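Local coordinates for protein methyltransferase (Streptococcus pyogenes, PDB 2ESR) that probably transfers a methyl group from S-adenosylmethionine to a substrate not yet established, at residues A[24-29]-A[103-108]. Numbering follows the deposited sequence.
Sequences NMIGPY and LVFLDP
Ile26, the last residue of helix 19-26, meets Leu103 and Phe105 of strand 101-106 through a single methyl group. Its CD1 lies 3.9 Å from Leu103 CD1. The same Ile26 CD1 is 4.1 Å from Phe105 CZ. The Ile26 branch and the leucine side chain run at about a right angle to each other, methyl against methyl, while the phenyl ring is approached obliquely at its outer end. CG1 of Ile26 is placed between the backbone N and the carbonyl carbon (chi1 65°), and from there the extended second torsion (chi2 172°) carries CD1 toward the strand. Leu103 sends its CG anti to its own backbone N, and chi2 (57°) then directs CD1 to the isoleucine. Phe105 leaves its backbone at a slant to the helix end, and the length of its side chain brings the far end of the ring in.

The two backbones stay well apart, 9.4 Å between the CA atoms of Ile26 and Leu103, and no hydrogen bond joins them. Strands on both sides of 101-106 add to the packing: Val35 and Val135 both touch Leu103 and Phe105, and Met133 packs on Ile26. Beyond Ile26 the chain quits the helix at Gly27, passes a cis peptide bond to Pro28 and reaches the exposed Tyr29, far from the strand; Asp107, past the other end of the contact, is exposed too.

Strand 101-106 lies between 34-38 and 132-139 in the parallel half of a Rossmann-like sheet, order 3-2-1-4-5, consistent with a class I methyltransferase; the C-terminal end of helix 19-26 reaches this core through the Ile26 side chain. With 84 Å² buried and apolar carbon alone meeting across the interface, the contact probably holds by dispersion and exclusion of water, without directional bonds between the segments.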
ATOM      1  N   ASN A  24     -25.063  -0.148  -2.801  1.00 25.97           N
ATOM      2  CA  ASN A  24     -26.261   0.591  -2.421  1.00 28.97           C
ATOM      3  C   ASN A  24     -26.495   0.324  -0.941  1.00 28.18           C
ATOM      4  O   ASN A  24     -27.194   1.073  -0.259  1.00 29.65           O
ATOM      5  CB  ASN A  24     -27.478   0.134  -3.234  1.00 29.70           C
ATOM      6  CG  ASN A  24     -27.486   0.706  -4.633  1.00 34.09           C
ATOM      7  OD1 ASN A  24     -27.077   1.849  -4.845  1.00 34.90           O
ATOM      8  ND2 ASN A  24     -27.968  -0.075  -5.596  1.00 36.10           N
HETATM    9  N   MSE A  25     -25.890  -0.749  -0.450  1.00 27.76           N
HETATM   10  CA  MSE A  25     -26.013  -1.124   0.953  1.00 27.20           C
HETATM   11  C   MSE A  25     -25.082  -0.305   1.834  1.00 27.22           C
HETATM   12  O   MSE A  25     -25.466   0.143   2.917  1.00 29.26           O
HETATM   13  CB  MSE A  25     -25.649  -2.594   1.152  1.00 28.69           C
HETATM   14  CG  MSE A  25     -26.606  -3.603   0.579  1.00 31.41           C
HETATM   15 SE   MSE A  25     -25.906  -5.380   0.913  1.00 35.68          SE
HETATM   16  CE  MSE A  25     -26.002  -5.390   2.844  1.00 29.73           C
ATOM     17  N   ILE A  26     -23.852  -0.119   1.363  1.00 25.06           N
ATOM     18  CA  ILE A  26     -22.834   0.590   2.128  1.00 24.10           C
ATOM     19  C   ILE A  26     -22.440   1.968   1.627  1.00 22.74           C
ATOM     20  O   ILE A  26     -21.759   2.707   2.334  1.00 23.08           O
ATOM     21  CB  ILE A  26     -21.543  -0.234   2.201  1.00 22.95           C
ATOM     22  CG1 ILE A  26     -20.947  -0.372   0.795  1.00 24.21           C
ATOM     23  CG2 ILE A  26     -21.837  -1.606   2.789  1.00 27.38           C
ATOM     24  CD1 ILE A  26     -19.566  -0.996   0.773  1.00 24.18           C
ATOM     25  N   GLY A  27     -22.841   2.311   0.408  1.00 24.61           N
ATOM     26  CA  GLY A  27     -22.489   3.612  -0.131  1.00 23.04           C
ATOM     27  C   GLY A  27     -23.681   4.537  -0.303  1.00 24.51           C
ATOM     28  O   GLY A  27     -24.297   4.943   0.686  1.00 26.21           O
ATOM     29  N   PRO A  28     -24.046   4.888  -1.547  1.00 24.18           N
ATOM     30  CA  PRO A  28     -23.444   4.505  -2.828  1.00 23.78           C
ATOM     31  C   PRO A  28     -22.202   5.308  -3.209  1.00 23.95           C
ATOM     32  O   PRO A  28     -21.574   5.038  -4.227  1.00 24.70           O
ATOM     33  CB  PRO A  28     -24.592   4.712  -3.812  1.00 24.64           C
ATOM     34  CG  PRO A  28     -25.279   5.897  -3.248  1.00 25.75           C
ATOM     35  CD  PRO A  28     -25.328   5.581  -1.768  1.00 24.49           C
ATOM     36  N   TYR A  29     -21.869   6.312  -2.404  1.00 24.50           N
ATOM     37  CA  TYR A  29     -20.678   7.118  -2.647  1.00 24.26           C
ATOM     38  C   TYR A  29     -19.925   7.236  -1.329  1.00 24.05           C
ATOM     39  O   TYR A  29     -20.501   7.028  -0.264  1.00 23.14           O
ATOM     40  CB  TYR A  29     -21.044   8.520  -3.164  1.00 24.18           C
ATOM     41  CG  TYR A  29     -21.940   9.300  -2.232  1.00 24.81           C
ATOM     42  CD1 TYR A  29     -23.319   9.100  -2.234  1.00 25.98           C
ATOM     43  CD2 TYR A  29     -21.407  10.202  -1.312  1.00 25.27           C
ATOM     44  CE1 TYR A  29     -24.147   9.774  -1.345  1.00 28.77           C
ATOM     45  CE2 TYR A  29     -22.228  10.884  -0.413  1.00 29.01           C
ATOM     46  CZ  TYR A  29     -23.595  10.663  -0.436  1.00 28.37           C
ATOM     47  OH  TYR A  29     -24.412  11.315   0.455  1.00 34.36           O
ATOM     48  N   LEU A 103     -12.949   0.688   5.288  1.00 16.45           N
ATOM     49  CA  LEU A 103     -13.799  -0.276   4.607  1.00 16.84           C
ATOM     50  C   LEU A 103     -12.975  -1.529   4.331  1.00 16.74           C
ATOM     51  O   LEU A 103     -11.909  -1.464   3.727  1.00 18.47           O
ATOM     52  CB  LEU A 103     -14.312   0.328   3.293  1.00 16.82           C
ATOM     53  CG  LEU A 103     -15.169  -0.526   2.345  1.00 17.89           C
ATOM     54  CD1 LEU A 103     -16.414  -1.055   3.073  1.00 18.12           C
ATOM     55  CD2 LEU A 103     -15.580   0.331   1.144  1.00 17.97           C
ATOM     56  N   VAL A 104     -13.470  -2.668   4.790  1.00 14.68           N
ATOM     57  CA  VAL A 104     -12.765  -3.920   4.605  1.00 15.78           C
ATOM     58  C   VAL A 104     -13.665  -4.909   3.879  1.00 15.61           C
ATOM     59  O   VAL A 104     -14.821  -5.080   4.247  1.00 18.14           O
ATOM     60  CB  VAL A 104     -12.358  -4.516   5.979  1.00 16.76           C
ATOM     61  CG1 VAL A 104     -11.625  -5.836   5.790  1.00 17.28           C
ATOM     62  CG2 VAL A 104     -11.473  -3.523   6.732  1.00 17.10           C
ATOM     63  N   PHE A 105     -13.137  -5.532   2.835  1.00 15.06           N
ATOM     64  CA  PHE A 105     -13.891  -6.529   2.090  1.00 16.02           C
ATOM     65  C   PHE A 105     -13.307  -7.899   2.390  1.00 16.98           C
ATOM     66  O   PHE A 105     -12.091  -8.092   2.291  1.00 18.77           O
ATOM     67  CB  PHE A 105     -13.821  -6.253   0.587  1.00 14.71           C
ATOM     68  CG  PHE A 105     -14.620  -5.054   0.155  1.00 15.73           C
ATOM     69  CD1 PHE A 105     -16.002  -5.062   0.247  1.00 14.94           C
ATOM     70  CD2 PHE A 105     -13.985  -3.910  -0.313  1.00 18.07           C
ATOM     71  CE1 PHE A 105     -16.750  -3.935  -0.117  1.00 16.55           C
ATOM     72  CE2 PHE A 105     -14.720  -2.777  -0.681  1.00 17.60           C
ATOM     73  CZ  PHE A 105     -16.106  -2.791  -0.582  1.00 17.95           C
ATOM     74  N   LEU A 106     -14.172  -8.845   2.753  1.00 14.95           N
ATOM     75  CA  LEU A 106     -13.737 -10.202   3.079  1.00 17.72           C
ATOM     76  C   LEU A 106     -14.586 -11.241   2.361  1.00 19.26           C
ATOM     77  O   LEU A 106     -15.799 -11.306   2.554  1.00 20.60           O
ATOM     78  CB  LEU A 106     -13.847 -10.469   4.586  1.00 18.69           C
ATOM     79  CG  LEU A 106     -13.136  -9.571   5.596  1.00 19.43           C
ATOM     80  CD1 LEU A 106     -13.389 -10.129   6.999  1.00 19.75           C
ATOM     81  CD2 LEU A 106     -11.633  -9.519   5.314  1.00 22.03           C
ATOM     82  N   ASP A 107     -13.937 -12.044   1.528  1.00 20.15           N
ATOM     83  CA  ASP A 107     -14.608 -13.126   0.800  1.00 20.94           C
ATOM     84  C   ASP A 107     -13.547 -14.215   0.718  1.00 20.89           C
ATOM     85  O   ASP A 107     -12.932 -14.428  -0.328  1.00 21.81           O
ATOM     86  CB  ASP A 107     -15.024 -12.679  -0.605  1.00 22.24           C
ATOM     87  CG  ASP A 107     -15.812 -13.753  -1.343  1.00 26.79           C
ATOM     88  OD1 ASP A 107     -16.405 -13.454  -2.402  1.00 28.42           O
ATOM     89  OD2 ASP A 107     -15.829 -14.905  -0.858  1.00 23.67           O
ATOM     90  N   PRO A 108     -13.321 -14.923   1.834  1.00 21.42           N
ATOM     91  CA  PRO A 108     -12.317 -15.979   1.891  1.00 21.00           C
ATOM     92  C   PRO A 108     -12.820 -17.406   1.777  1.00 21.14           C
ATOM     93  O   PRO A 108     -14.026 -17.660   1.757  1.00 21.25           O
ATOM     94  CB  PRO A 108     -11.687 -15.738   3.250  1.00 22.26           C
ATOM     95  CG  PRO A 108     -12.914 -15.452   4.096  1.00 25.07           C
ATOM     96  CD  PRO A 108     -13.841 -14.631   3.186  1.00 22.03           C
TER